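Local coordinates for histidine kinase (Paraburkholderia phymatum, PDB 6NB0), which probably acts as a sensor kinase, using ATP to phosphorylate a protein histidine in a phosphorelay, at residues Trp181-Phe186 with Ala252-Val257; Ser50-Leu55 with Asp172-Ala177; Arg58-Ser63 with Gly245-Val250; Ala187-Ala192 with His228-Phe233; Thr43-Arg48 with Leu139-Gly144. All coordinates share one frame; numbering follows the deposited sequence. Where two conformers were deposited one is given.

Contact 1 of 5, residues Trp181-Phe186 with Ala252-Val257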
# COMPACT_ATOMS: atom_id res chain seq x y z
N TRP A 181 15.03 4.34 1.13
CA TRP A 181 14.68 3.66 2.38
C TRP A 181 14.60 2.15 2.19
O TRP A 181 15.15 1.37 2.98
CB TRP A 181 13.35 4.22 2.89
CG TRP A 181 12.85 3.61 4.19
CD1 TRP A 181 13.06 4.08 5.46
CD2 TRP A 181 12.04 2.43 4.32
NE1 TRP A 181 12.42 3.24 6.39
CE2 TRP A 181 11.80 2.22 5.70
CE3 TRP A 181 11.50 1.51 3.40
CZ2 TRP A 181 11.04 1.15 6.18
CZ3 TRP A 181 10.74 0.44 3.88
CH2 TRP A 181 10.53 0.27 5.25
N LEU A 182 13.92 1.70 1.13
CA LEU A 182 13.72 0.27 0.92
C LEU A 182 15.01 -0.40 0.49
O LEU A 182 15.31 -1.53 0.92
CB LEU A 182 12.62 0.04 -0.12
CG LEU A 182 12.27 -1.42 -0.48
CD1 LEU A 182 11.84 -2.20 0.78
CD2 LEU A 182 11.14 -1.45 -1.52
N LEU A 183 15.79 0.27 -0.36
CA LEU A 183 17.10 -0.23 -0.76
C LEU A 183 17.95 -0.58 0.46
O LEU A 183 18.55 -1.66 0.53
CB LEU A 183 17.79 0.84 -1.61
CG LEU A 183 18.81 0.46 -2.68
CD1 LEU A 183 18.08 -0.21 -3.84
CD2 LEU A 183 19.58 1.71 -3.13
N VAL A 184 18.00 0.33 1.45
CA VAL A 184 18.79 0.06 2.66
C VAL A 184 18.08 -0.93 3.59
O VAL A 184 18.71 -1.83 4.15
CB VAL A 184 19.12 1.38 3.40
CG1 VAL A 184 20.02 1.10 4.63
CG2 VAL A 184 19.83 2.40 2.44
N THR A 185 16.78 -0.74 3.80
CA THR A 185 16.04 -1.62 4.72
C THR A 185 16.10 -3.08 4.27
O THR A 185 16.23 -3.99 5.10
CB THR A 185 14.59 -1.14 4.82
OG1 THR A 185 14.57 0.17 5.42
CG2 THR A 185 13.74 -2.08 5.67
N PHE A 186 15.98 -3.32 2.97
CA PHE A 186 16.07 -4.70 2.48
C PHE A 186 17.40 -5.33 2.86
O PHE A 186 17.46 -6.49 3.32
CB PHE A 186 15.88 -4.72 0.95
CG PHE A 186 15.96 -6.12 0.36
CD1 PHE A 186 17.16 -6.66 -0.02
CD2 PHE A 186 14.80 -6.89 0.25
CE1 PHE A 186 17.23 -7.97 -0.53
CE2 PHE A 186 14.85 -8.19 -0.25
CZ PHE A 186 16.06 -8.73 -0.65
N ALA A 252 9.85 -4.16 -5.53
CA ALA A 252 9.11 -3.54 -6.61
C ALA A 252 9.16 -2.01 -6.54
O ALA A 252 9.27 -1.34 -7.58
CB ALA A 252 7.67 -4.02 -6.57
N LEU A 253 9.07 -1.44 -5.33
CA LEU A 253 9.09 0.02 -5.21
C LEU A 253 10.38 0.62 -5.78
O LEU A 253 10.33 1.61 -6.51
CB LEU A 253 8.90 0.44 -3.75
CG LEU A 253 8.56 1.93 -3.52
CD1 LEU A 253 7.82 2.10 -2.19
CD2 LEU A 253 9.80 2.78 -3.49
N CYS A 254 11.54 0.04 -5.43
CA CYS A 254 12.80 0.50 -6.03
C CYS A 254 12.77 0.46 -7.55
O CYS A 254 13.19 1.41 -8.22
CB CYS A 254 13.96 -0.37 -5.52
SG CYS A 254 14.12 -0.35 -3.72
N LYS A 255 12.33 -0.66 -8.12
CA LYS A 255 12.29 -0.80 -9.57
C LYS A 255 11.33 0.21 -10.20
O LYS A 255 11.66 0.87 -11.20
CB LYS A 255 11.89 -2.23 -9.94
CG LYS A 255 11.78 -2.48 -11.46
CD LYS A 255 11.43 -3.95 -11.73
CE LYS A 255 11.38 -4.24 -13.24
NZ LYS A 255 10.10 -3.82 -13.82
N ARG A 256 10.12 0.33 -9.64
CA ARG A 256 9.12 1.23 -10.21
C ARG A 256 9.61 2.67 -10.17
O ARG A 256 9.44 3.42 -11.15
CB ARG A 256 7.80 1.09 -9.46
CG ARG A 256 6.87 0.04 -10.03
CD ARG A 256 6.42 0.44 -11.41
NE ARG A 256 4.98 0.55 -11.53
CZ ARG A 256 4.36 1.42 -12.32
NH1 ARG A 256 5.08 2.27 -13.03
NH2 ARG A 256 3.03 1.45 -12.38
N VAL A 257 10.19 3.08 -9.05
CA VAL A 257 10.58 4.48 -8.91
C VAL A 257 11.79 4.76 -9.80
O VAL A 257 11.87 5.81 -10.44
CB VAL A 257 10.85 4.80 -7.43
CG1 VAL A 257 11.53 6.17 -7.27
CG2 VAL A 257 9.54 4.75 -6.63

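Contact 2 of 5, residues Ser50-Leu55 with Asp172-Ala177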
# COMPACT_ATOMS: atom_id res chain seq x y z
N SER A 50 6.61 1.19 5.16
CA SER A 50 6.16 -0.19 5.06
C SER A 50 4.93 -0.33 4.17
O SER A 50 4.84 -1.26 3.36
CB SER A 50 5.87 -0.76 6.45
OG SER A 50 7.00 -0.58 7.30
N ALA A 51 3.95 0.57 4.33
CA ALA A 51 2.72 0.46 3.53
C ALA A 51 2.98 0.78 2.06
O ALA A 51 2.41 0.12 1.17
CB ALA A 51 1.64 1.39 4.12
N GLU A 52 3.83 1.78 1.78
CA GLU A 52 4.25 2.08 0.41
C GLU A 52 4.92 0.88 -0.24
O GLU A 52 4.64 0.54 -1.40
CB GLU A 52 5.24 3.26 0.40
CG GLU A 52 4.68 4.60 0.87
CD GLU A 52 5.73 5.72 0.81
OE1 GLU A 52 6.75 5.63 1.52
OE2 GLU A 52 5.54 6.66 0.01
N THR A 53 5.87 0.28 0.48
CA THR A 53 6.54 -0.92 -0.02
C THR A 53 5.54 -2.00 -0.39
O THR A 53 5.65 -2.62 -1.45
CB THR A 53 7.53 -1.45 1.04
OG1 THR A 53 8.57 -0.49 1.23
CG2 THR A 53 8.19 -2.76 0.55
N ALA A 54 4.56 -2.24 0.49
CA ALA A 54 3.59 -3.31 0.26
C ALA A 54 2.66 -2.97 -0.88
O ALA A 54 2.25 -3.85 -1.65
CB ALA A 54 2.79 -3.56 1.54
N LEU A 55 2.31 -1.69 -0.99
CA LEU A 55 1.50 -1.22 -2.11
C LEU A 55 2.16 -1.55 -3.44
O LEU A 55 1.53 -2.13 -4.33
CB LEU A 55 1.29 0.30 -1.97
CG LEU A 55 0.93 1.13 -3.20
CD1 LEU A 55 -0.33 0.57 -3.75
CD2 LEU A 55 0.71 2.59 -2.79
N ASP A 172 11.31 13.37 -7.91
CA ASP A 172 10.15 13.20 -7.03
C ASP A 172 10.73 12.82 -5.68
O ASP A 172 11.03 11.65 -5.42
CB ASP A 172 9.21 12.12 -7.58
CG ASP A 172 7.94 11.97 -6.77
OD1 ASP A 172 7.97 12.16 -5.55
OD2 ASP A 172 6.90 11.64 -7.37
N ARG A 173 10.96 13.82 -4.82
CA ARG A 173 11.78 13.56 -3.64
C ARG A 173 11.14 12.48 -2.77
O ARG A 173 11.84 11.60 -2.26
CB ARG A 173 12.00 14.82 -2.80
CG ARG A 173 12.98 14.58 -1.64
CD ARG A 173 13.07 15.80 -0.71
NE ARG A 173 14.18 15.64 0.25
CZ ARG A 173 14.10 14.96 1.39
NH1 ARG A 173 12.97 14.34 1.73
NH2 ARG A 173 15.15 14.87 2.18
N GLU A 174 9.82 12.54 -2.59
CA GLU A 174 9.19 11.57 -1.69
C GLU A 174 9.32 10.15 -2.23
O GLU A 174 9.59 9.22 -1.46
CB GLU A 174 7.73 11.95 -1.46
CG GLU A 174 7.04 11.18 -0.31
CD GLU A 174 6.81 9.68 -0.61
OE1 GLU A 174 6.31 9.34 -1.69
OE2 GLU A 174 7.15 8.85 0.26
N ARG A 175 9.11 9.94 -3.54
CA ARG A 175 9.27 8.59 -4.09
C ARG A 175 10.72 8.12 -4.04
O ARG A 175 10.99 6.95 -3.77
CB ARG A 175 8.75 8.53 -5.53
CG ARG A 175 7.26 8.79 -5.67
CD ARG A 175 6.40 7.79 -4.94
NE ARG A 175 5.02 7.87 -5.41
CZ ARG A 175 3.97 7.31 -4.82
NH1 ARG A 175 2.76 7.46 -5.36
NH2 ARG A 175 4.10 6.62 -3.69
N LEU A 176 11.66 9.00 -4.36
CA LEU A 176 13.07 8.63 -4.22
C LEU A 176 13.41 8.31 -2.79
O LEU A 176 14.22 7.41 -2.51
CB LEU A 176 13.96 9.76 -4.75
CG LEU A 176 13.80 9.96 -6.26
CD1 LEU A 176 14.27 11.38 -6.70
CD2 LEU A 176 14.56 8.88 -7.05
N ALA A 177 12.83 9.06 -1.84
CA ALA A 177 13.07 8.77 -0.44
C ALA A 177 12.57 7.39 -0.09
O ALA A 177 13.24 6.65 0.63
CB ALA A 177 12.40 9.81 0.47

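Contact 3 of 5, residues Arg58-Ser63 with Gly245-Val250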
# COMPACT_ATOMS: atom_id res chain seq x y z
N ARG A 58 2.16 -5.17 -4.33
CA ARG A 58 0.90 -5.67 -4.89
C ARG A 58 0.73 -5.26 -6.36
O ARG A 58 0.16 -6.02 -7.14
CB ARG A 58 -0.31 -5.18 -4.09
CG ARG A 58 -0.26 -5.34 -2.54
CD ARG A 58 -0.29 -6.77 -2.10
NE ARG A 58 -0.53 -7.00 -0.65
CZ ARG A 58 0.40 -6.87 0.30
NH1 ARG A 58 1.62 -6.46 -0.01
NH2 ARG A 58 0.12 -7.16 1.58
N ASP A 59 1.20 -4.06 -6.73
CA ASP A 59 1.22 -3.66 -8.14
C ASP A 59 2.08 -4.61 -8.96
O ASP A 59 1.72 -5.02 -10.07
CB ASP A 59 1.78 -2.25 -8.30
CG ASP A 59 0.77 -1.19 -8.01
OD1 ASP A 59 -0.43 -1.53 -7.94
OD2 ASP A 59 1.18 -0.02 -7.88
N HIS A 60 3.26 -4.93 -8.43
CA HIS A 60 4.16 -5.85 -9.10
C HIS A 60 3.50 -7.20 -9.33
O HIS A 60 3.59 -7.77 -10.42
CB HIS A 60 5.42 -6.00 -8.25
CG HIS A 60 6.51 -6.79 -8.92
ND1 HIS A 60 7.28 -6.27 -9.94
CD2 HIS A 60 6.97 -8.04 -8.71
CE1 HIS A 60 8.15 -7.17 -10.34
NE2 HIS A 60 8.00 -8.26 -9.60
N VAL A 61 2.80 -7.72 -8.32
CA VAL A 61 2.13 -9.01 -8.48
C VAL A 61 1.04 -8.91 -9.55
O VAL A 61 0.89 -9.81 -10.39
CB VAL A 61 1.56 -9.49 -7.12
CG1 VAL A 61 0.65 -10.68 -7.31
CG2 VAL A 61 2.69 -9.84 -6.15
N LEU A 62 0.29 -7.81 -9.56
CA LEU A 62 -0.74 -7.63 -10.59
C LEU A 62 -0.12 -7.59 -11.99
O LEU A 62 -0.66 -8.19 -12.93
CB LEU A 62 -1.52 -6.35 -10.33
CG LEU A 62 -2.74 -6.43 -9.41
CD1 LEU A 62 -2.91 -5.14 -8.63
CD2 LEU A 62 -3.97 -6.73 -10.26
N SER A 63 1.00 -6.89 -12.14
CA SER A 63 1.67 -6.80 -13.44
C SER A 63 2.21 -8.16 -13.88
O SER A 63 2.15 -8.50 -15.08
CB SER A 63 2.79 -5.77 -13.38
OG SER A 63 2.25 -4.48 -13.52
N GLY A 245 15.98 -12.66 -14.71
CA GLY A 245 15.68 -11.26 -14.90
C GLY A 245 14.68 -10.65 -13.94
O GLY A 245 14.35 -9.47 -14.08
N ARG A 246 14.20 -11.41 -12.96
CA ARG A 246 13.14 -10.93 -12.08
C ARG A 246 13.65 -10.65 -10.68
O ARG A 246 14.57 -11.30 -10.18
CB ARG A 246 11.99 -11.95 -12.03
CG ARG A 246 11.20 -11.98 -13.33
CD ARG A 246 9.97 -12.87 -13.24
NE ARG A 246 9.08 -12.70 -14.40
CZ ARG A 246 7.89 -13.27 -14.51
NH1 ARG A 246 7.43 -14.06 -13.54
NH2 ARG A 246 7.15 -13.06 -15.59
N ILE A 247 13.04 -9.65 -10.04
CA ILE A 247 13.42 -9.23 -8.70
C ILE A 247 12.58 -9.98 -7.68
O ILE A 247 11.51 -10.51 -7.98
CB ILE A 247 13.22 -7.71 -8.53
CG1 ILE A 247 11.75 -7.35 -8.80
CG2 ILE A 247 14.19 -6.96 -9.45
CD1 ILE A 247 11.37 -5.93 -8.34
N SER A 248 13.08 -10.00 -6.45
CA SER A 248 12.23 -10.29 -5.29
C SER A 248 11.08 -9.29 -5.26
O SER A 248 11.29 -8.09 -5.43
CB SER A 248 13.06 -10.21 -4.01
OG SER A 248 14.13 -11.16 -4.01
N TRP A 249 9.84 -9.78 -5.07
CA TRP A 249 8.67 -8.92 -5.22
C TRP A 249 8.76 -7.69 -4.33
O TRP A 249 8.33 -6.59 -4.71
CB TRP A 249 7.40 -9.68 -4.86
CG TRP A 249 7.09 -10.80 -5.75
CD1 TRP A 249 7.73 -11.15 -6.91
CD2 TRP A 249 6.02 -11.74 -5.58
NE1 TRP A 249 7.11 -12.25 -7.47
CE2 TRP A 249 6.07 -12.64 -6.67
CE3 TRP A 249 5.04 -11.91 -4.59
CZ2 TRP A 249 5.16 -13.69 -6.81
CZ3 TRP A 249 4.13 -12.97 -4.74
CH2 TRP A 249 4.20 -13.84 -5.83
N VAL A 250 9.34 -7.85 -3.14
CA VAL A 250 9.31 -6.76 -2.18
C VAL A 250 10.12 -5.56 -2.66
O VAL A 250 9.92 -4.46 -2.15
CB VAL A 250 9.80 -7.25 -0.80
CG1 VAL A 250 11.31 -7.55 -0.82
CG2 VAL A 250 9.48 -6.22 0.29
O HOH W 1 9.53 -10.39 -9.89

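Contact 4 of 5, residues Ala187-Ala192 with His228-Phe233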
# COMPACT_ATOMS: atom_id res chain seq x y z
N ALA A 187 18.50 -4.60 2.65
CA ALA A 187 19.82 -5.13 2.98
C ALA A 187 19.92 -5.40 4.47
O ALA A 187 20.43 -6.45 4.89
CB ALA A 187 20.91 -4.14 2.53
N VAL A 188 19.36 -4.49 5.29
CA VAL A 188 19.36 -4.69 6.74
C VAL A 188 18.58 -5.95 7.10
O VAL A 188 19.02 -6.76 7.92
CB VAL A 188 18.79 -3.44 7.46
CG1 VAL A 188 18.57 -3.74 8.95
CG2 VAL A 188 19.77 -2.26 7.27
N GLU A 189 17.39 -6.13 6.48
CA GLU A 189 16.59 -7.33 6.77
C GLU A 189 17.35 -8.59 6.43
O GLU A 189 17.22 -9.62 7.11
CB GLU A 189 15.26 -7.29 6.00
CG GLU A 189 14.23 -6.28 6.55
CD GLU A 189 13.39 -6.86 7.69
OE1 GLU A 189 13.87 -7.78 8.39
OE2 GLU A 189 12.26 -6.40 7.90
N ALA A 190 18.19 -8.52 5.40
CA ALA A 190 19.01 -9.64 4.98
C ALA A 190 20.43 -9.57 5.55
O ALA A 190 21.39 -10.03 4.90
CB ALA A 190 19.05 -9.70 3.45
N SER A 191 20.59 -9.02 6.76
CA SER A 191 21.89 -8.97 7.42
C SER A 191 21.82 -9.61 8.80
O SER A 191 20.80 -9.50 9.50
CB SER A 191 22.39 -7.51 7.57
OG SER A 191 22.69 -6.92 6.32
N ALA A 192 22.92 -10.24 9.20
CA ALA A 192 23.10 -10.75 10.55
C ALA A 192 23.74 -9.67 11.43
O ALA A 192 24.43 -8.79 10.95
CB ALA A 192 23.97 -12.01 10.57
N HIS A 228 11.64 -7.23 12.66
CA HIS A 228 11.48 -7.02 11.23
C HIS A 228 10.62 -5.78 11.00
O HIS A 228 9.84 -5.38 11.86
CB HIS A 228 10.81 -8.23 10.57
CG HIS A 228 11.64 -9.47 10.63
ND1 HIS A 228 12.77 -9.64 9.87
CD2 HIS A 228 11.49 -10.60 11.35
CE1 HIS A 228 13.29 -10.83 10.12
NE2 HIS A 228 12.54 -11.43 11.03
N VAL A 229 10.77 -5.20 9.81
CA VAL A 229 9.91 -4.12 9.34
C VAL A 229 9.08 -4.55 8.13
O VAL A 229 7.88 -4.27 8.06
CB VAL A 229 10.76 -2.87 9.01
CG1 VAL A 229 9.96 -1.83 8.26
CG2 VAL A 229 11.34 -2.24 10.28
N LEU A 230 9.70 -5.25 7.18
CA LEU A 230 8.98 -5.64 5.97
C LEU A 230 7.98 -6.77 6.26
O LEU A 230 8.12 -7.53 7.22
CB LEU A 230 9.97 -6.05 4.87
CG LEU A 230 11.00 -4.96 4.49
CD1 LEU A 230 11.99 -5.45 3.40
CD2 LEU A 230 10.30 -3.63 4.01
N GLU A 231 6.97 -6.88 5.40
CA GLU A 231 5.92 -7.88 5.60
C GLU A 231 6.49 -9.29 5.63
O GLU A 231 7.42 -9.63 4.88
CB GLU A 231 4.88 -7.80 4.48
CG GLU A 231 3.95 -6.62 4.52
CD GLU A 231 3.00 -6.66 3.32
OE1 GLU A 231 3.52 -6.72 2.17
OE2 GLU A 231 1.77 -6.64 3.53
N ASN A 232 5.90 -10.14 6.47
CA ASN A 232 6.38 -11.50 6.62
C ASN A 232 6.39 -12.26 5.29
O ASN A 232 7.38 -12.92 4.93
CB ASN A 232 5.54 -12.25 7.66
CG ASN A 232 6.09 -13.62 7.97
OD1 ASN A 232 5.78 -14.59 7.29
ND2 ASN A 232 6.92 -13.71 9.01
N PHE A 233 5.30 -12.22 4.54
CA PHE A 233 5.24 -12.99 3.30
C PHE A 233 6.16 -12.41 2.23
O PHE A 233 6.67 -13.15 1.39
CB PHE A 233 3.81 -13.03 2.78
CG PHE A 233 3.67 -13.62 1.40
CD1 PHE A 233 3.60 -14.99 1.22
CD2 PHE A 233 3.60 -12.79 0.29
CE1 PHE A 233 3.47 -15.54 -0.04
CE2 PHE A 233 3.47 -13.32 -0.99
CZ PHE A 233 3.41 -14.70 -1.15

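Contact 5 of 5, residues Thr43-Arg48 with Leu139-Gly144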
# COMPACT_ATOMS: atom_id res chain seq x y z
N THR A 43 7.70 4.10 14.33
CA THR A 43 7.36 5.48 14.02
C THR A 43 6.32 5.54 12.90
O THR A 43 6.10 4.59 12.15
CB THR A 43 8.59 6.25 13.56
OG1 THR A 43 9.10 5.61 12.37
CG2 THR A 43 9.66 6.29 14.66
N GLU A 44 5.69 6.71 12.78
CA GLU A 44 4.77 6.91 11.66
C GLU A 44 5.50 6.76 10.34
O GLU A 44 4.97 6.18 9.38
CB GLU A 44 4.10 8.28 11.75
CG GLU A 44 2.89 8.43 10.82
CD GLU A 44 1.61 7.82 11.39
OE1 GLU A 44 1.49 7.69 12.61
OE2 GLU A 44 0.71 7.46 10.61
N ARG A 45 6.72 7.28 10.27
CA ARG A 45 7.50 7.20 9.04
C ARG A 45 7.78 5.74 8.64
O ARG A 45 7.60 5.36 7.47
CB ARG A 45 8.79 8.00 9.24
CG ARG A 45 9.94 7.68 8.28
CD ARG A 45 9.55 7.98 6.84
NE ARG A 45 8.97 9.30 6.65
CZ ARG A 45 9.67 10.40 6.44
NH1 ARG A 45 11.00 10.36 6.44
NH2 ARG A 45 9.05 11.56 6.26
N THR A 46 8.19 4.91 9.59
CA THR A 46 8.40 3.49 9.29
C THR A 46 7.12 2.82 8.81
O THR A 46 7.15 2.05 7.83
CB THR A 46 8.95 2.78 10.53
OG1 THR A 46 10.25 3.29 10.82
CG2 THR A 46 9.02 1.26 10.33
N ALA A 47 5.98 3.09 9.46
CA ALA A 47 4.73 2.47 9.03
C ALA A 47 4.33 2.95 7.64
O ALA A 47 3.82 2.17 6.83
CB ALA A 47 3.61 2.75 10.04
N ARG A 48 4.53 4.23 7.35
CA ARG A 48 4.22 4.76 6.03
C ARG A 48 5.08 4.09 4.94
O ARG A 48 4.56 3.67 3.89
CB ARG A 48 4.42 6.28 6.06
CG ARG A 48 4.01 7.09 4.83
CD ARG A 48 5.24 7.46 4.04
NE ARG A 48 4.91 8.33 2.92
CZ ARG A 48 5.18 9.63 2.88
NH1 ARG A 48 5.80 10.20 3.90
NH2 ARG A 48 4.83 10.34 1.82
N LEU A 139 20.02 11.58 1.47
CA LEU A 139 20.83 10.44 1.89
C LEU A 139 20.91 10.34 3.41
O LEU A 139 20.80 9.24 3.97
CB LEU A 139 22.23 10.55 1.27
CG LEU A 139 22.24 10.49 -0.26
CD1 LEU A 139 23.61 10.90 -0.81
CD2 LEU A 139 21.85 9.11 -0.79
N ASP A 140 21.16 11.46 4.09
CA ASP A 140 21.28 11.41 5.55
C ASP A 140 19.95 11.03 6.20
O ASP A 140 19.93 10.27 7.18
CB ASP A 140 21.75 12.76 6.10
CG ASP A 140 23.20 13.08 5.75
OD1 ASP A 140 24.03 12.16 5.63
OD2 ASP A 140 23.52 14.27 5.63
N GLU A 141 18.84 11.55 5.67
CA GLU A 141 17.53 11.16 6.19
C GLU A 141 17.28 9.67 6.03
O GLU A 141 16.70 9.04 6.91
CB GLU A 141 16.44 11.96 5.48
CG GLU A 141 15.03 11.59 5.91
CD GLU A 141 13.98 12.58 5.41
OE1 GLU A 141 14.14 13.12 4.29
OE2 GLU A 141 13.00 12.83 6.16
N THR A 142 17.68 9.10 4.88
CA THR A 142 17.54 7.67 4.65
C THR A 142 18.28 6.89 5.72
O THR A 142 17.73 5.94 6.32
CB THR A 142 18.10 7.30 3.25
OG1 THR A 142 17.41 8.04 2.22
CG2 THR A 142 17.94 5.80 2.98
N ILE A 143 19.53 7.25 5.97
CA ILE A 143 20.33 6.52 6.95
C ILE A 143 19.67 6.63 8.32
O ILE A 143 19.53 5.64 9.05
CB ILE A 143 21.77 7.05 6.98
CG1 ILE A 143 22.47 6.80 5.63
CG2 ILE A 143 22.56 6.45 8.15
CD1 ILE A 143 22.65 5.32 5.31
N GLY A 144 19.27 7.85 8.68
CA GLY A 144 18.64 8.07 9.97
C GLY A 144 17.36 7.27 10.14
O GLY A 144 17.14 6.65 11.18

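Contact 1 of 5, residues Trp181-Phe186 with Ala252-Val257
C254 pushes its sulfur against the side of helix 173-189 between L182 and L183, and these three residues, with L253, make up the contact. The thiol leans back beside its own backbone N (chi1 -58°), away from its carbonyl carbon, and this turn sends SG straight across to the other helix. There it ends 3.8 Å from L183 N, close enough to rest on the backbone as well as on the side chains. L182 reaches out on a fully staggered chi1 with CG opposite its N, and its CD2 branch does double work. That methyl lies 3.7 Å from L253 CB on one hand and 3.9 Å from C254 SG on the other. L183 starts off more obliquely; its chi1 of -152° is some way from a perfect trans value, and its CD1 comes within 4.0 Å of C254 SG. The side-chain contacts are apolar, in a buried setting. T53 of helix 44-68 adds to the cover of L182, while F265 of strand 264-267 touches both L183 and C254, so C254 meets both helix 173-189 and a strand of the sheet. The two short helical segments approach to 9.5 Å between axes and run roughly antiparallel, at 147°. This is the helix-on-helix layer that backs a mixed beta sheet, as in the alpha/beta sandwich of histidine kinase ATP-binding (GHKL) domains.

Contact 2 of 5, residues Ser50-Leu55 with Asp172-Ala177
An arginine-bridged pair of glutamates, E52 on helix 44-68 and E174 in the opening turn of helix 173-189, joins the flank of one helix to the start of the other. The carboxylates approach from opposite directions, and E52 OE2 stands only 2.7 Å from E174 OE2. E52 keeps CG beside its backbone N and then runs out extended, whereas E174 kinks at chi2 (-69°), which swings its acid group over toward E52. Their planes are turned 41° from one another. At this distance one of the two acids probably holds a proton, and nearby arginines would ease the remaining charge: R49 forms salt bridges with E52 OE1 and with E174 OE2, and R48 adds another to E174 OE2. R175 brings its guanidinium obliquely toward the pair, but R175 NH2 is 4.0 Å from E52 OE2, a long and weak salt bridge. One turn back, D172 holds the helix start in place. Its OD1 takes the R175 N-H at 3.2 Å, a nearly straight bond that meets the carboxylate from above its plane. The same stretch of helix 44-68 also meets the second subunit: A51 packs on A51 of that chain, and E52 touches that alanine too. The arrangement is that of an N-capped helix whose first turn is tied to the flank of helix 44-68 through a network of acids and arginines.

Contact 3 of 5, residues Arg58-Ser63 with Gly245-Val250
H60 and V61 of helix 44-68 take hold of W249 from two directions. V61 sets its CG2 methyl over one face of the indole, toward the rim, at 3.8 Å from the centroid of the six-membered ring: a CH-pi contact whose closest carbon is W249 CE3, 3.5 Å from V61 CG2. H60 presents its edge instead. With CG trans to its own N (chi1 -172°), the imidazole reaches out from the helix, and H60 CD2 comes to 3.7 Å from W249 CD1, the two rings inclined at 58°. Further along the imidazole, H60 CE1 rests 3.9 Å from I247 CG1. A water lying in the ring plane completes this side; it is 2.6 Å from H60 NE2 and donates to I247 O at 2.8 Å. The loop 245-250 leads into helix 252-260 and probably occupies the place of the G2 box of GHKL kinases, but R246, S248 and V250 stand where that box has glycines, so no nucleotide role is claimed. In the next shell, Q237 binds W249 N and Q267 binds S248 N, fixing the loop backbone, while M57 and L64 also touch the W249 side chain. T118 of the second subunit packs against W249 too.

Contact 4 of 5, residues Ala187-Ala192 with His228-Phe233
Chi1 of -74° and chi2 of -85° bend the E189 side chain and bring its carboxylate to the edge of the H228 ring and to the backbone N-H groups that follow. H228 in turn carries its imidazole beside its own backbone N, which brings ND1 to the acid. H228 ND1 donates to E189 OE1 at 2.6 Å in an almost linear bond, received on the syn side of the carboxylate. Ring and carboxylate are nearly coplanar, 19° apart. The other oxygen grips the chain: V229 N donates to E189 OE2 at 2.7 Å, on the syn side but tilted well out of the carboxylate plane, and L230 N gives a second bond of 2.9 Å, almost along the C-O axis of OE2. L230 CD1 rests 4.0 Å from E189 CG, an apolar contact beside the polar ones. R154 adds a salt bridge to E189 OE1. The glutamate thus ties the last turn of helix 173-189 to the loop that runs into helix 232-238. With three N-H donors and an arginine, the buried carboxylate is most likely ionised. Since H228 NE2 bonds to the carbonyl of D223 while ND1 donates to the acid, the imidazole probably carries protons on both nitrogens and a positive charge.

Contact 5 of 5, residues Thr43-Arg48 with Leu139-Gly144
The charged interaction across this contact is a single salt bridge, R45 of helix 44-68 to E141 of helix 135-154. R45 NH1 donates to E141 OE2 at 3.2 Å, and the N-H points almost straight at the oxygen. The acceptor lies in the guanidinium plane, at its edge, but the carboxylate is not laid flat against the arginine: its plane is turned 56° away, and the N-H comes in on OE2 from well above that plane. The bond is therefore one-pronged, without the parallel two-point pairing an arginine and an acid can make. R45 gets there by coiling, bent at chi2 (62°) and again at chi3 (49°), while E141 reaches over nearly straight, and the two side chains cross at about a right angle. Both ends have other charged partners. R45 NH1 also forms a salt bridge with D145, E141 OE1 with R173 at the start of helix 173-189, and R45 NE with E44 of the second subunit, an exchange the dimer repeats the other way round.

A hydrogen bond inside the first segment caps the helix that carries R45. T43 is the N-cap, its OG1 accepting from T46 N at 3.0 Å.

Packing hardly contributes: the pair covers just 61 Å² in all, at the surface. The chemistry implies a modest electrostatic link whose charges are shared among several partners; with E141, D145 and E44 of the second subunit as partners the guanidinium probably stays firmly protonated, and the solvent nearby would weaken each individual attraction.

How the contacts relate
Contact 1 lies at the heart of the chain, about 2 Å from its centre, and the others are arranged round it. Helix 44-68 threads contacts 5, 2 and 3 in that order; the centres of contacts 3 and 5 are about 23 Å apart, on opposite sides of the chain's centre. Helix 173-189 links contacts 2, 1 and 4. Contacts 2 and 5 join through salt bridges, R173 with E141 and E174 with R48, and contacts 3 and 4 through R58 with E231. L182 CD2 lies 3.3 Å from V250 O, placing contact 1 directly against the loop of contact 3, which occupies the probable place of the G2 box. Contacts 2 to 5 all touch the second subunit.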